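Long-range contacts in Amuc_1102 (Akkermansia muciniphila, PDB 7DSZ), which is of unproven function but has an immunoglobulin-like fold related to archaeal type IV pilus proteins, which suggests a part in a pilus-like assembly: residues V134-V139 with G156-W161; Y91-K96 with P167-T172; S33-T38 with P46-W51; L26-R31 with K50-E55. One frame throughout, in Å; residues are numbered along the deposited sequence.

Contact 1 of 4, residues V134-V139 with G156-W161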
loop_
_atom_site.group_PDB
_atom_site.type_symbol
_atom_site.label_atom_id
_atom_site.label_comp_id
_atom_site.label_asym_id
_atom_site.label_seq_id
_atom_site.Cartn_x
_atom_site.Cartn_y
_atom_site.Cartn_z
ATOM N N VAL C 134 18.718 11.482 17.329
ATOM C CA VAL C 134 18.964 10.057 17.136
ATOM C C VAL C 134 20.093 9.647 18.077
ATOM O O VAL C 134 21.248 10.028 17.873
ATOM C CB VAL C 134 19.322 9.741 15.679
ATOM C CG1 VAL C 134 19.516 8.238 15.511
ATOM C CG2 VAL C 134 18.249 10.271 14.730
ATOM N N LYS C 135 19.772 8.847 19.090
ATOM C CA LYS C 135 20.759 8.481 20.102
ATOM C C LYS C 135 21.595 7.275 19.690
ATOM O O LYS C 135 22.822 7.298 19.824
ATOM C CB LYS C 135 20.058 8.213 21.437
ATOM C CG LYS C 135 19.391 9.458 22.012
ATOM C CD LYS C 135 20.306 10.675 21.881
ATOM C CE LYS C 135 19.657 11.909 22.492
ATOM N NZ LYS C 135 20.453 13.144 22.264
ATOM N N TYR C 136 20.951 6.223 19.194
ATOM C CA TYR C 136 21.647 5.037 18.711
ATOM C C TYR C 136 21.068 4.599 17.373
ATOM O O TYR C 136 19.882 4.808 17.098
ATOM C CB TYR C 136 21.517 3.887 19.679
ATOM C CG TYR C 136 22.009 4.207 21.072
ATOM C CD1 TYR C 136 23.351 4.432 21.309
ATOM C CD2 TYR C 136 21.128 4.291 22.141
ATOM C CE1 TYR C 136 23.819 4.720 22.575
ATOM C CE2 TYR C 136 21.587 4.578 23.424
ATOM C CZ TYR C 136 22.935 4.792 23.625
ATOM O OH TYR C 136 23.413 5.081 24.879
ATOM N N GLN C 137 21.920 3.972 16.554
ATOM C CA GLN C 137 21.525 3.414 15.264
ATOM C C GLN C 137 22.158 2.042 15.082
ATOM O O GLN C 137 23.277 1.791 15.537
ATOM C CB GLN C 137 21.966 4.285 14.072
ATOM C CG GLN C 137 21.480 5.704 14.134
ATOM C CD GLN C 137 21.816 6.505 12.889
ATOM O OE1 GLN C 137 21.043 7.366 12.471
ATOM N NE2 GLN C 137 22.990 6.251 12.310
ATOM N N GLY C 138 21.450 1.160 14.384
ATOM C CA GLY C 138 22.022 -0.118 14.011
ATOM C C GLY C 138 21.325 -0.676 12.791
ATOM O O GLY C 138 20.130 -0.439 12.578
ATOM N N VAL C 139 22.080 -1.415 11.979
ATOM C CA VAL C 139 21.538 -2.113 10.819
ATOM C C VAL C 139 22.119 -3.517 10.788
ATOM O O VAL C 139 23.340 -3.680 10.831
ATOM C CB VAL C 139 21.861 -1.383 9.501
ATOM C CG1 VAL C 139 21.326 -2.180 8.311
ATOM C CG2 VAL C 139 21.281 0.039 9.520
ATOM N N GLY C 156 32.445 -1.273 20.963
ATOM C CA GLY C 156 32.714 -1.935 22.226
ATOM C C GLY C 156 31.542 -2.773 22.691
ATOM O O GLY C 156 30.854 -3.427 21.896
ATOM N N LYS C 157 31.315 -2.762 24.008
ATOM C CA LYS C 157 30.229 -3.536 24.598
ATOM C C LYS C 157 28.862 -3.003 24.191
ATOM O O LYS C 157 27.883 -3.756 24.208
ATOM C CB LYS C 157 30.350 -3.542 26.127
ATOM C CG LYS C 157 31.673 -4.091 26.655
ATOM C CD LYS C 157 31.691 -4.132 28.182
ATOM C CE LYS C 157 33.089 -4.417 28.720
ATOM N NZ LYS C 157 34.039 -3.315 28.395
ATOM N N MET C 158 28.779 -1.731 23.823
ATOM C CA MET C 158 27.533 -1.121 23.388
ATOM C C MET C 158 27.264 -1.316 21.900
ATOM O O MET C 158 26.287 -0.753 21.383
ATOM C CB MET C 158 27.550 0.367 23.729
ATOM C CG MET C 158 27.339 0.632 25.199
ATOM S SD MET C 158 25.619 0.318 25.631
ATOM C CE MET C 158 24.829 1.725 24.851
ATOM N N GLU C 159 28.095 -2.104 21.207
ATOM C CA GLU C 159 27.965 -2.222 19.757
ATOM C C GLU C 159 26.596 -2.757 19.367
ATOM O O GLU C 159 25.904 -2.162 18.539
ATOM C CB GLU C 159 29.058 -3.117 19.178
ATOM C CG GLU C 159 29.020 -3.151 17.651
ATOM C CD GLU C 159 29.545 -4.448 17.068
ATOM O OE1 GLU C 159 30.134 -5.249 17.826
ATOM O OE2 GLU C 159 29.359 -4.669 15.851
ATOM N N LYS C 160 26.193 -3.885 19.940
ATOM C CA LYS C 160 24.886 -4.463 19.636
ATOM C C LYS C 160 23.862 -4.015 20.682
ATOM O O LYS C 160 23.209 -4.811 21.357
ATOM C CB LYS C 160 24.980 -5.980 19.552
ATOM C CG LYS C 160 25.841 -6.496 18.409
ATOM C CD LYS C 160 25.756 -8.014 18.331
ATOM C CE LYS C 160 26.751 -8.587 17.325
ATOM N NZ LYS C 160 26.767 -10.084 17.362
ATOM N N TRP C 161 23.721 -2.690 20.775
ATOM C CA TRP C 161 22.871 -2.080 21.791
ATOM C C TRP C 161 21.417 -2.521 21.682
ATOM O O TRP C 161 20.695 -2.456 22.681
ATOM C CB TRP C 161 22.969 -0.553 21.703
ATOM C CG TRP C 161 22.521 0.002 20.358
ATOM C CD1 TRP C 161 23.310 0.303 19.282
ATOM C CD2 TRP C 161 21.178 0.302 19.969
ATOM N NE1 TRP C 161 22.532 0.777 18.245
ATOM C CE2 TRP C 161 21.219 0.783 18.643
ATOM C CE3 TRP C 161 19.938 0.206 20.612
ATOM C CZ2 TRP C 161 20.059 1.169 17.945
ATOM C CZ3 TRP C 161 18.791 0.593 19.922
ATOM C CH2 TRP C 161 18.863 1.069 18.604
#
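Tyr136 and Trp161 meet with the CB of the tyrosine set over the face of the indole: CB lies 3.5 Å from the centroid of the five-membered ring of Trp161, 22° off the ring normal, which makes it a CH-pi contact. The phenol ring lies obliquely to the indole, the two planes 33° apart. At its far end the hydroxyl reaches the other side chain of the contact, with Tyr136 OH 3.6 Å from Met158 CE. The methionine is folded at both chi2 and chi3, and this brings its methyl back against the phenol.

While its face takes the CB, the edge of the indole serves the backbone. Trp161 NE1 donates to Gln137 O at 3.0 Å, and the N-H...O angle of 171° shows a straight bond lying in the indole plane. The carbonyl is approached from above its own plane, not along a lone pair. Trp161 CG sits between its backbone N and carbonyl carbon, a torsion that turns the indole toward the strand. Gly138 N comes to the same edge, 3.8 Å from Trp161 CZ2.

Further out, a short 3-10 turn that includes Met158 presents its side chain, and the Gln137 side-chain amide is held by Tyr151 and Leu26. The loop that follows strand 146-152 thus folds back on strand 134-143 beside a classic beta bulge, where Lys135 and Tyr136 both face Ala81 of the adjacent strand 70-83, and Trp161 also packs on Tyr79 and Ala81 of that strand.

Contact 2 of 4, residues Y91-K96 with P167-T172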
loop_
_atom_site.group_PDB
_atom_site.type_symbol
_atom_site.label_atom_id
_atom_site.label_comp_id
_atom_site.label_asym_id
_atom_site.label_seq_id
_atom_site.Cartn_x
_atom_site.Cartn_y
_atom_site.Cartn_z
ATOM N N TYR C 91 14.471 5.564 26.753
ATOM C CA TYR C 91 14.659 5.582 25.311
ATOM C C TYR C 91 13.593 4.729 24.645
ATOM O O TYR C 91 13.142 3.720 25.200
ATOM C CB TYR C 91 16.045 5.049 24.915
ATOM C CG TYR C 91 17.205 5.915 25.341
ATOM C CD1 TYR C 91 17.505 7.080 24.663
ATOM C CD2 TYR C 91 18.017 5.553 26.412
ATOM C CE1 TYR C 91 18.567 7.875 25.040
ATOM C CE2 TYR C 91 19.091 6.341 26.792
ATOM C CZ TYR C 91 19.357 7.503 26.102
ATOM O OH TYR C 91 20.413 8.306 26.466
ATOM N N LEU C 92 13.206 5.133 23.435
ATOM C CA LEU C 92 12.351 4.331 22.573
ATOM C C LEU C 92 13.220 3.626 21.539
ATOM O O LEU C 92 14.074 4.256 20.923
ATOM C CB LEU C 92 11.310 5.205 21.867
ATOM C CG LEU C 92 10.331 5.889 22.822
ATOM C CD1 LEU C 92 9.365 6.776 22.054
ATOM C CD2 LEU C 92 9.588 4.836 23.650
ATOM N N LYS C 93 13.006 2.333 21.364
ATOM C CA LYS C 93 13.686 1.567 20.326
ATOM C C LYS C 93 12.698 1.321 19.194
ATOM O O LYS C 93 11.669 0.665 19.391
ATOM C CB LYS C 93 14.235 0.253 20.872
ATOM C CG LYS C 93 14.977 -0.574 19.830
ATOM C CD LYS C 93 15.831 -1.666 20.461
ATOM C CE LYS C 93 14.976 -2.648 21.252
ATOM N NZ LYS C 93 15.804 -3.720 21.893
ATOM N N LEU C 94 13.005 1.871 18.022
ATOM C CA LEU C 94 12.176 1.744 16.832
ATOM C C LEU C 94 12.797 0.700 15.914
ATOM O O LEU C 94 14.012 0.711 15.693
ATOM C CB LEU C 94 12.068 3.082 16.104
ATOM C CG LEU C 94 11.804 4.296 16.993
ATOM C CD1 LEU C 94 11.644 5.526 16.102
ATOM C CD2 LEU C 94 10.572 4.079 17.890
ATOM N N TYR C 95 11.971 -0.193 15.386
ATOM C CA TYR C 95 12.461 -1.328 14.615
ATOM C C TYR C 95 11.733 -1.428 13.287
ATOM O O TYR C 95 10.520 -1.206 13.217
ATOM C CB TYR C 95 12.256 -2.617 15.391
ATOM C CG TYR C 95 12.515 -3.901 14.623
ATOM C CD1 TYR C 95 13.816 -4.375 14.453
ATOM C CD2 TYR C 95 11.468 -4.668 14.126
ATOM C CE1 TYR C 95 14.069 -5.574 13.792
ATOM C CE2 TYR C 95 11.711 -5.869 13.455
ATOM C CZ TYR C 95 13.019 -6.299 13.287
ATOM O OH TYR C 95 13.268 -7.481 12.642
ATOM N N LYS C 96 12.468 -1.801 12.240
ATOM C CA LYS C 96 11.831 -2.053 10.954
ATOM C C LYS C 96 12.604 -3.114 10.186
ATOM O O LYS C 96 13.834 -3.044 10.111
ATOM C CB LYS C 96 11.756 -0.764 10.133
ATOM C CG LYS C 96 11.055 -0.934 8.798
ATOM C CD LYS C 96 9.563 -1.180 8.992
ATOM C CE LYS C 96 8.800 -0.915 7.696
ATOM N NZ LYS C 96 7.309 -0.978 7.920
ATOM N N PRO C 167 15.273 -1.770 31.387
ATOM C CA PRO C 167 14.043 -0.994 31.591
ATOM C C PRO C 167 14.116 0.414 31.018
ATOM O O PRO C 167 13.065 1.036 30.824
ATOM C CB PRO C 167 13.889 -0.976 33.119
ATOM C CG PRO C 167 15.286 -1.146 33.636
ATOM C CD PRO C 167 15.973 -2.055 32.654
ATOM N N SER C 168 15.309 0.935 30.737
ATOM C CA SER C 168 15.443 2.268 30.169
ATOM C C SER C 168 15.353 2.287 28.644
ATOM O O SER C 168 15.455 3.366 28.049
ATOM C CB SER C 168 16.764 2.901 30.607
ATOM O OG SER C 168 17.868 2.227 30.028
ATOM N N ILE C 169 15.196 1.135 27.996
ATOM C CA ILE C 169 15.014 1.068 26.551
ATOM C C ILE C 169 13.769 0.231 26.287
ATOM O O ILE C 169 13.717 -0.954 26.638
ATOM C CB ILE C 169 16.251 0.498 25.825
ATOM C CG1 ILE C 169 15.998 0.377 24.319
ATOM C CG2 ILE C 169 16.699 -0.830 26.414
ATOM C CD1 ILE C 169 16.157 1.679 23.573
ATOM N N VAL C 170 12.755 0.856 25.694
ATOM C CA VAL C 170 11.457 0.233 25.472
ATOM C C VAL C 170 11.173 0.210 23.977
ATOM O O VAL C 170 11.204 1.260 23.326
ATOM C CB VAL C 170 10.341 0.993 26.213
ATOM C CG1 VAL C 170 9.024 0.238 26.109
ATOM C CG2 VAL C 170 10.740 1.237 27.667
ATOM N N GLU C 171 10.865 -0.971 23.447
ATOM C CA GLU C 171 10.485 -1.084 22.044
ATOM C C GLU C 171 9.024 -0.678 21.874
ATOM O O GLU C 171 8.189 -0.941 22.744
ATOM C CB GLU C 171 10.703 -2.512 21.539
ATOM C CG GLU C 171 10.630 -2.647 20.001
ATOM C CD GLU C 171 11.035 -4.030 19.491
ATOM O OE1 GLU C 171 10.585 -4.417 18.386
ATOM O OE2 GLU C 171 11.802 -4.728 20.193
ATOM N N THR C 172 8.719 -0.014 20.758
ATOM C CA THR C 172 7.358 0.434 20.485
ATOM C C THR C 172 7.095 0.370 18.989
ATOM O O THR C 172 7.980 0.674 18.180
ATOM C CB THR C 172 7.111 1.859 20.990
ATOM O OG1 THR C 172 5.765 2.258 20.684
ATOM C CG2 THR C 172 8.071 2.854 20.349
HETATM O O HOH W 1 9.308 -1.069 16.410
#
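Glu171 runs alongside Lys93 and can be followed outward from its backbone. Its CB lies 4.0 Å from Lys93 O, and CG, anti to the backbone N (chi1 -167°), comes closer to that same Lys93 O at 3.5 Å. From there the extended chain carries the carboxylate to two neighbours, OE1 to Tyr95 CB and OE2 to Lys93 CE, each at 3.9 Å. Beyond it, Thr172 CG2 touches Leu94 CD2 at 3.7 Å, the two side chains lying side by side and pointing the same way. Ile169, in one of its two modelled conformers, also brings CD1 to the CB atoms of Tyr91 and Lys93.

Parallel bridges pair Tyr91, Leu92 and Lys93 with Ile169, Val170 and Glu171. Tyr91 N donates to Ser168 O at 2.7 Å, Val170 N to Tyr91 O, and Lys93 N to Val170 O, with N-H...O angles of 168° to 172°. The next bond, Thr172 N to Lys93 O, is weak at 3.3 Å, and past it a water links Tyr95 N, from which it accepts, to Thr172 O.

The opposite charges stop short of a salt bridge, Lys93 NZ being 4.5 Å from Glu171 OE2, and the ammonium is instead hydrogen-bonded to Trp162 O. Backbone bonds therefore chiefly join the short strand 169-171 to strand 91-104, with the Thr172 methyl on Leu94 as an apolar addition and the charges adding probably only a weak, long-range attraction.

Contact 3 of 4, residues S33-T38 with P46-W51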
loop_
_atom_site.group_PDB
_atom_site.type_symbol
_atom_site.label_atom_id
_atom_site.label_comp_id
_atom_site.label_asym_id
_atom_site.label_seq_id
_atom_site.Cartn_x
_atom_site.Cartn_y
_atom_site.Cartn_z
ATOM N N SER C 33 9.163 16.132 1.370
ATOM C CA SER C 33 8.534 15.169 0.484
ATOM C C SER C 33 8.286 15.831 -0.867
ATOM O O SER C 33 8.220 17.060 -0.958
ATOM C CB SER C 33 7.226 14.645 1.068
ATOM O OG SER C 33 6.335 15.708 1.322
ATOM N N PRO C 34 8.176 15.039 -1.935
ATOM C CA PRO C 34 8.027 15.627 -3.269
ATOM C C PRO C 34 6.743 16.436 -3.367
ATOM O O PRO C 34 5.691 16.030 -2.874
ATOM C CB PRO C 34 8.001 14.401 -4.189
ATOM C CG PRO C 34 8.668 13.313 -3.402
ATOM C CD PRO C 34 8.276 13.569 -1.985
ATOM N N ASN C 35 6.849 17.607 -3.991
ATOM C CA ASN C 35 5.698 18.475 -4.230
ATOM C C ASN C 35 5.286 18.267 -5.684
ATOM O O ASN C 35 5.776 18.931 -6.595
ATOM C CB ASN C 35 6.025 19.932 -3.925
ATOM C CG ASN C 35 4.789 20.797 -3.859
ATOM O OD1 ASN C 35 3.663 20.299 -3.952
ATOM N ND2 ASN C 35 4.984 22.100 -3.693
ATOM N N VAL C 36 4.369 17.334 -5.883
ATOM C CA VAL C 36 4.017 16.846 -7.210
ATOM C C VAL C 36 3.149 17.881 -7.922
ATOM O O VAL C 36 2.212 18.430 -7.334
ATOM C CB VAL C 36 3.305 15.492 -7.084
ATOM C CG1 VAL C 36 2.597 15.130 -8.351
ATOM C CG2 VAL C 36 4.325 14.412 -6.684
ATOM N N LEU C 37 3.458 18.154 -9.194
ATOM C CA LEU C 37 2.656 19.083 -9.992
ATOM C C LEU C 37 1.420 18.385 -10.542
ATOM O O LEU C 37 1.482 17.223 -10.952
ATOM C CB LEU C 37 3.477 19.647 -11.156
ATOM C CG LEU C 37 4.795 20.366 -10.870
ATOM C CD1 LEU C 37 5.339 20.997 -12.157
ATOM C CD2 LEU C 37 4.631 21.408 -9.767
ATOM N N THR C 38 0.286 19.093 -10.563
ATOM C CA THR C 38 -0.943 18.524 -11.099
ATOM C C THR C 38 -1.586 19.494 -12.086
ATOM O O THR C 38 -1.289 20.690 -12.101
ATOM C CB THR C 38 -1.955 18.161 -9.994
ATOM O OG1 THR C 38 -2.356 19.343 -9.290
ATOM C CG2 THR C 38 -1.351 17.147 -9.003
ATOM N N PRO C 46 -0.571 21.987 -1.275
ATOM C CA PRO C 46 0.082 21.281 -0.165
ATOM C C PRO C 46 1.469 21.852 0.090
ATOM O O PRO C 46 2.204 22.192 -0.841
ATOM C CB PRO C 46 0.146 19.827 -0.649
ATOM C CG PRO C 46 -0.929 19.716 -1.680
ATOM C CD PRO C 46 -0.989 21.065 -2.347
ATOM N N LYS C 47 1.818 21.981 1.369
ATOM C CA LYS C 47 3.130 22.486 1.763
ATOM C C LYS C 47 3.905 21.352 2.419
ATOM O O LYS C 47 3.847 21.180 3.648
ATOM C CB LYS C 47 2.998 23.685 2.705
ATOM C CG LYS C 47 2.428 24.931 2.026
ATOM C CD LYS C 47 2.304 26.094 3.000
ATOM C CE LYS C 47 3.658 26.471 3.590
ATOM N NZ LYS C 47 4.601 26.996 2.549
ATOM N N PRO C 48 4.632 20.544 1.644
ATOM C CA PRO C 48 5.285 19.358 2.209
ATOM C C PRO C 48 6.291 19.723 3.290
ATOM O O PRO C 48 6.959 20.758 3.228
ATOM C CB PRO C 48 5.980 18.724 0.995
ATOM C CG PRO C 48 5.246 19.243 -0.189
ATOM C CD PRO C 48 4.827 20.639 0.186
ATOM N N LYS C 49 6.384 18.853 4.292
ATOM C CA LYS C 49 7.300 19.010 5.408
ATOM C C LYS C 49 8.469 18.040 5.255
ATOM O O LYS C 49 8.519 17.223 4.327
ATOM C CB LYS C 49 6.572 18.792 6.739
ATOM C CG LYS C 49 5.514 19.839 7.047
ATOM C CD LYS C 49 5.015 19.703 8.479
ATOM C CE LYS C 49 3.858 20.659 8.767
ATOM N NZ LYS C 49 4.238 22.095 8.603
ATOM N N LYS C 50 9.404 18.109 6.199
ATOM C CA LYS C 50 10.622 17.316 6.112
ATOM C C LYS C 50 10.474 15.967 6.810
ATOM O O LYS C 50 10.130 15.884 7.996
ATOM C CB LYS C 50 11.812 18.087 6.675
ATOM C CG LYS C 50 12.303 19.184 5.733
ATOM C CD LYS C 50 13.610 19.784 6.281
ATOM C CE LYS C 50 14.072 21.006 5.489
ATOM N NZ LYS C 50 14.532 20.657 4.116
ATOM N N TRP C 51 10.765 14.918 6.054
ATOM C CA TRP C 51 10.822 13.554 6.530
ATOM C C TRP C 51 12.237 13.218 6.985
ATOM O O TRP C 51 13.213 13.746 6.458
ATOM C CB TRP C 51 10.426 12.608 5.395
ATOM C CG TRP C 51 8.987 12.645 5.051
ATOM C CD1 TRP C 51 8.269 13.702 4.541
ATOM C CD2 TRP C 51 8.079 11.562 5.176
ATOM N NE1 TRP C 51 6.951 13.332 4.376
ATOM C CE2 TRP C 51 6.816 12.018 4.753
ATOM C CE3 TRP C 51 8.207 10.248 5.643
ATOM C CZ2 TRP C 51 5.690 11.204 4.770
ATOM C CZ3 TRP C 51 7.083 9.438 5.656
ATOM C CH2 TRP C 51 5.845 9.919 5.218
#
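Ser33 and Pro48 form the close van der Waals contact of the pair, Ser33 OG lying 3.1 Å from Pro48 CB. The hydroxyl oxygen sits between the backbone N and carbonyl carbon of its own residue (chi1 58°), a torsion that directs it onto the proline ring. Ser33 O touches the same ring, 3.4 Å from Pro48 CB. Farther along, Asn35 meets the ring at about a right angle, with Asn35 CB 3.9 Å from Pro48 CG and the amide carbon next to Pro48 CD. Ser33 CB also approaches the indole of Trp51, 3.6 Å from Trp51 NE1, obliquely.

These segments are the two arms of the long connection between strands 18-32 and 50-63 of the immunoglobulin-like domain, diverging as they leave the sheet. Assembly contacts surround them: Asn35 and Leu37 make backbone hydrogen bonds to a third subunit, and Leu37 to the second as well, while Val36 packs on Val36 of both neighbouring subunits.

Hydrogen bonding between the arms consists of one backbone link, from Ser33 N to Lys49 O at 3.2 Å with an N-H...O angle of 152°. It lies next to the sheet, whereas no polar partner anywhere in the model is found for Pro46 O, buried near the Asn35 amide. Outside the pair, Lys49 NZ forms a salt bridge with Glu127, and the Trp51 indole meets the Phe185 ring edge-to-face.

Contact 4 of 4, residues L26-R31 with K50-E55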
loop_
_atom_site.group_PDB
_atom_site.type_symbol
_atom_site.label_atom_id
_atom_site.label_comp_id
_atom_site.label_asym_id
_atom_site.label_seq_id
_atom_site.Cartn_x
_atom_site.Cartn_y
_atom_site.Cartn_z
ATOM N N LEU C 26 24.918 4.206 8.338
ATOM C CA LEU C 26 23.582 4.802 8.269
ATOM C C LEU C 26 23.677 6.298 8.547
ATOM O O LEU C 26 24.182 6.707 9.600
ATOM C CB LEU C 26 22.647 4.143 9.285
ATOM C CG LEU C 26 21.168 4.483 9.104
ATOM C CD1 LEU C 26 20.589 3.882 7.808
ATOM C CD2 LEU C 26 20.380 4.003 10.301
ATOM N N SER C 27 23.193 7.112 7.611
ATOM C CA SER C 27 23.155 8.563 7.741
ATOM C C SER C 27 21.712 9.041 7.749
ATOM O O SER C 27 20.872 8.498 7.038
ATOM C CB SER C 27 23.882 9.254 6.591
ATOM O OG SER C 27 25.276 9.028 6.673
ATOM N N LEU C 28 21.444 10.096 8.514
ATOM C CA LEU C 28 20.125 10.730 8.521
ATOM C C LEU C 28 20.137 11.959 7.625
ATOM O O LEU C 28 20.977 12.852 7.796
ATOM C CB LEU C 28 19.719 11.134 9.938
ATOM C CG LEU C 28 18.519 12.088 10.026
ATOM C CD1 LEU C 28 17.256 11.370 9.557
ATOM C CD2 LEU C 28 18.354 12.580 11.450
ATOM N N TYR C 29 19.214 11.996 6.673
ATOM C CA TYR C 29 18.946 13.169 5.853
ATOM C C TYR C 29 17.530 13.642 6.121
ATOM O O TYR C 29 16.585 12.856 5.999
ATOM C CB TYR C 29 19.056 12.865 4.369
ATOM C CG TYR C 29 20.417 12.439 3.881
ATOM C CD1 TYR C 29 21.315 13.382 3.404
ATOM C CD2 TYR C 29 20.782 11.102 3.866
ATOM C CE1 TYR C 29 22.557 13.006 2.924
ATOM C CE2 TYR C 29 22.040 10.708 3.377
ATOM C CZ TYR C 29 22.906 11.675 2.912
ATOM O OH TYR C 29 24.125 11.316 2.416
ATOM N N MET C 30 17.372 14.918 6.466
ATOM C CA MET C 30 16.044 15.511 6.527
ATOM C C MET C 30 15.698 16.026 5.137
ATOM O O MET C 30 16.454 16.809 4.553
ATOM C CB MET C 30 15.977 16.634 7.572
ATOM C CG MET C 30 16.328 16.178 8.980
ATOM S SD MET C 30 15.236 14.871 9.600
ATOM C CE MET C 30 13.627 15.568 9.307
ATOM N N ARG C 31 14.561 15.589 4.598
ATOM C CA ARG C 31 14.247 15.865 3.202
ATOM C C ARG C 31 12.772 16.190 3.079
ATOM O O ARG C 31 11.935 15.510 3.673
ATOM C CB ARG C 31 14.561 14.668 2.288
ATOM C CG ARG C 31 16.033 14.231 2.264
ATOM C CD ARG C 31 16.185 13.012 1.364
ATOM N NE ARG C 31 15.483 13.272 0.126
ATOM C CZ ARG C 31 14.780 12.392 -0.565
ATOM N NH1 ARG C 31 14.653 11.126 -0.178
ATOM N NH2 ARG C 31 14.197 12.805 -1.672
ATOM N N LYS C 50 9.404 18.109 6.199
ATOM C CA LYS C 50 10.622 17.316 6.112
ATOM C C LYS C 50 10.474 15.967 6.810
ATOM O O LYS C 50 10.130 15.884 7.996
ATOM C CB LYS C 50 11.812 18.087 6.675
ATOM C CG LYS C 50 12.303 19.184 5.733
ATOM C CD LYS C 50 13.610 19.784 6.281
ATOM C CE LYS C 50 14.072 21.006 5.489
ATOM N NZ LYS C 50 14.532 20.657 4.116
ATOM N N TRP C 51 10.765 14.918 6.054
ATOM C CA TRP C 51 10.822 13.554 6.530
ATOM C C TRP C 51 12.237 13.218 6.985
ATOM O O TRP C 51 13.213 13.746 6.458
ATOM C CB TRP C 51 10.426 12.608 5.395
ATOM C CG TRP C 51 8.987 12.645 5.051
ATOM C CD1 TRP C 51 8.269 13.702 4.541
ATOM C CD2 TRP C 51 8.079 11.562 5.176
ATOM N NE1 TRP C 51 6.951 13.332 4.376
ATOM C CE2 TRP C 51 6.816 12.018 4.753
ATOM C CE3 TRP C 51 8.207 10.248 5.643
ATOM C CZ2 TRP C 51 5.690 11.204 4.770
ATOM C CZ3 TRP C 51 7.083 9.438 5.656
ATOM C CH2 TRP C 51 5.845 9.919 5.218
ATOM N N ALA C 52 12.344 12.316 7.960
ATOM C CA ALA C 52 13.635 11.716 8.294
ATOM C C ALA C 52 13.900 10.563 7.334
ATOM O O ALA C 52 13.113 9.610 7.271
ATOM C CB ALA C 52 13.652 11.215 9.737
ATOM N N ASP C 53 14.986 10.648 6.578
ATOM C CA ASP C 53 15.343 9.625 5.598
ATOM C C ASP C 53 16.685 9.046 6.026
ATOM O O ASP C 53 17.714 9.716 5.902
ATOM C CB ASP C 53 15.401 10.250 4.197
ATOM C CG ASP C 53 15.963 9.320 3.131
ATOM O OD1 ASP C 53 16.181 8.117 3.379
ATOM O OD2 ASP C 53 16.146 9.822 2.012
ATOM N N PHE C 54 16.663 7.820 6.556
ATOM C CA PHE C 54 17.873 7.141 7.003
ATOM C C PHE C 54 18.409 6.330 5.835
ATOM O O PHE C 54 17.703 5.469 5.315
ATOM C CB PHE C 54 17.590 6.223 8.196
ATOM C CG PHE C 54 17.145 6.946 9.444
ATOM C CD1 PHE C 54 18.080 7.361 10.391
ATOM C CD2 PHE C 54 15.801 7.176 9.690
ATOM C CE1 PHE C 54 17.664 8.022 11.570
ATOM C CE2 PHE C 54 15.382 7.834 10.841
ATOM C CZ PHE C 54 16.321 8.250 11.787
ATOM N N GLU C 55 19.651 6.599 5.425
ATOM C CA GLU C 55 20.229 5.994 4.224
ATOM C C GLU C 55 21.487 5.235 4.598
ATOM O O GLU C 55 22.330 5.775 5.315
ATOM C CB GLU C 55 20.599 7.073 3.204
ATOM C CG GLU C 55 19.422 7.904 2.715
ATOM C CD GLU C 55 18.781 7.254 1.524
ATOM O OE1 GLU C 55 19.540 6.818 0.617
ATOM O OE2 GLU C 55 17.534 7.150 1.494
HETATM O O HOH W 2 17.213 19.441 4.717
#
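Arg31 and Asp53 join across the strands in a salt bridge, Arg31 NH1 donating to Asp53 OD2 at 3.0 Å with an N-H...O angle of 165°. The oxygen lies in the guanidinium plane but is met on its anti side, 34° out of the carboxylate plane, so this is a single-pronged bridge with the two groups well turned from each other. A bend at chi3 swings the guanidinium edge to the aspartate oxygen, and the group also makes a cation-pi contact with Trp189.

On the same face Glu55 lies close to Asp53, with Asp53 OD1 only 2.5 Å from Glu55 OE2, a distance at which one acid probably holds a proton. Glu55 has further partners, OE1 in a salt bridge with Arg192 and OE2 bonded to Tyr193. Its CG rests by the Tyr29 ring, 3.7 Å from Tyr29 CD2.

Backbone groups are satisfied in three reciprocal pairs, Ser27 with Glu55, Tyr29 with Asp53 and Arg31 with Trp51, at 2.7 to 2.9 Å. Ala52 and Phe54 pair instead with Leu115 and Val113 of strand 109-115, and Leu26 O accepts from Gln137 NE2. A water donates to Met30 O and accepts from Lys50 NZ.

The reverse face is apolar. Leu28 CD1 sits over the Phe54 ring, 4.0 Å from its centroid and 13° off the normal, a CH-pi contact. The same methyl touches Ala52 CB at 3.6 Å, and Met30 SD is 4.0 Å from Ala52 CB. This face packs on Val134, Gln137 and Val120. Such an antiparallel pair is consistent with the sandwich packing of the immunoglobulin-like fold, its apolar face turned to strand 134-143.

How the contacts relate
Along the chain contacts 4 and 3 come first and share Lys50 and Trp51 on strand 50-63; their centres are 16 Å apart, contact 3 continuing the pair of strands 18-32 and 50-63 beyond the sheet. Contact 2 then opens and closes around contact 1. Both reach the mixed sheet, their centres 12 Å apart, and they touch where Lys135 meets Tyr91 and Trp161 meets Lys93. Contact 4 belongs to the three-stranded sheet and reaches contact 1 through Val134 and Gln137, which packs the two sheets together. Contact 3, about 33 Å centre to centre from contact 1, touches both other subunits, and contact 2 touches the second.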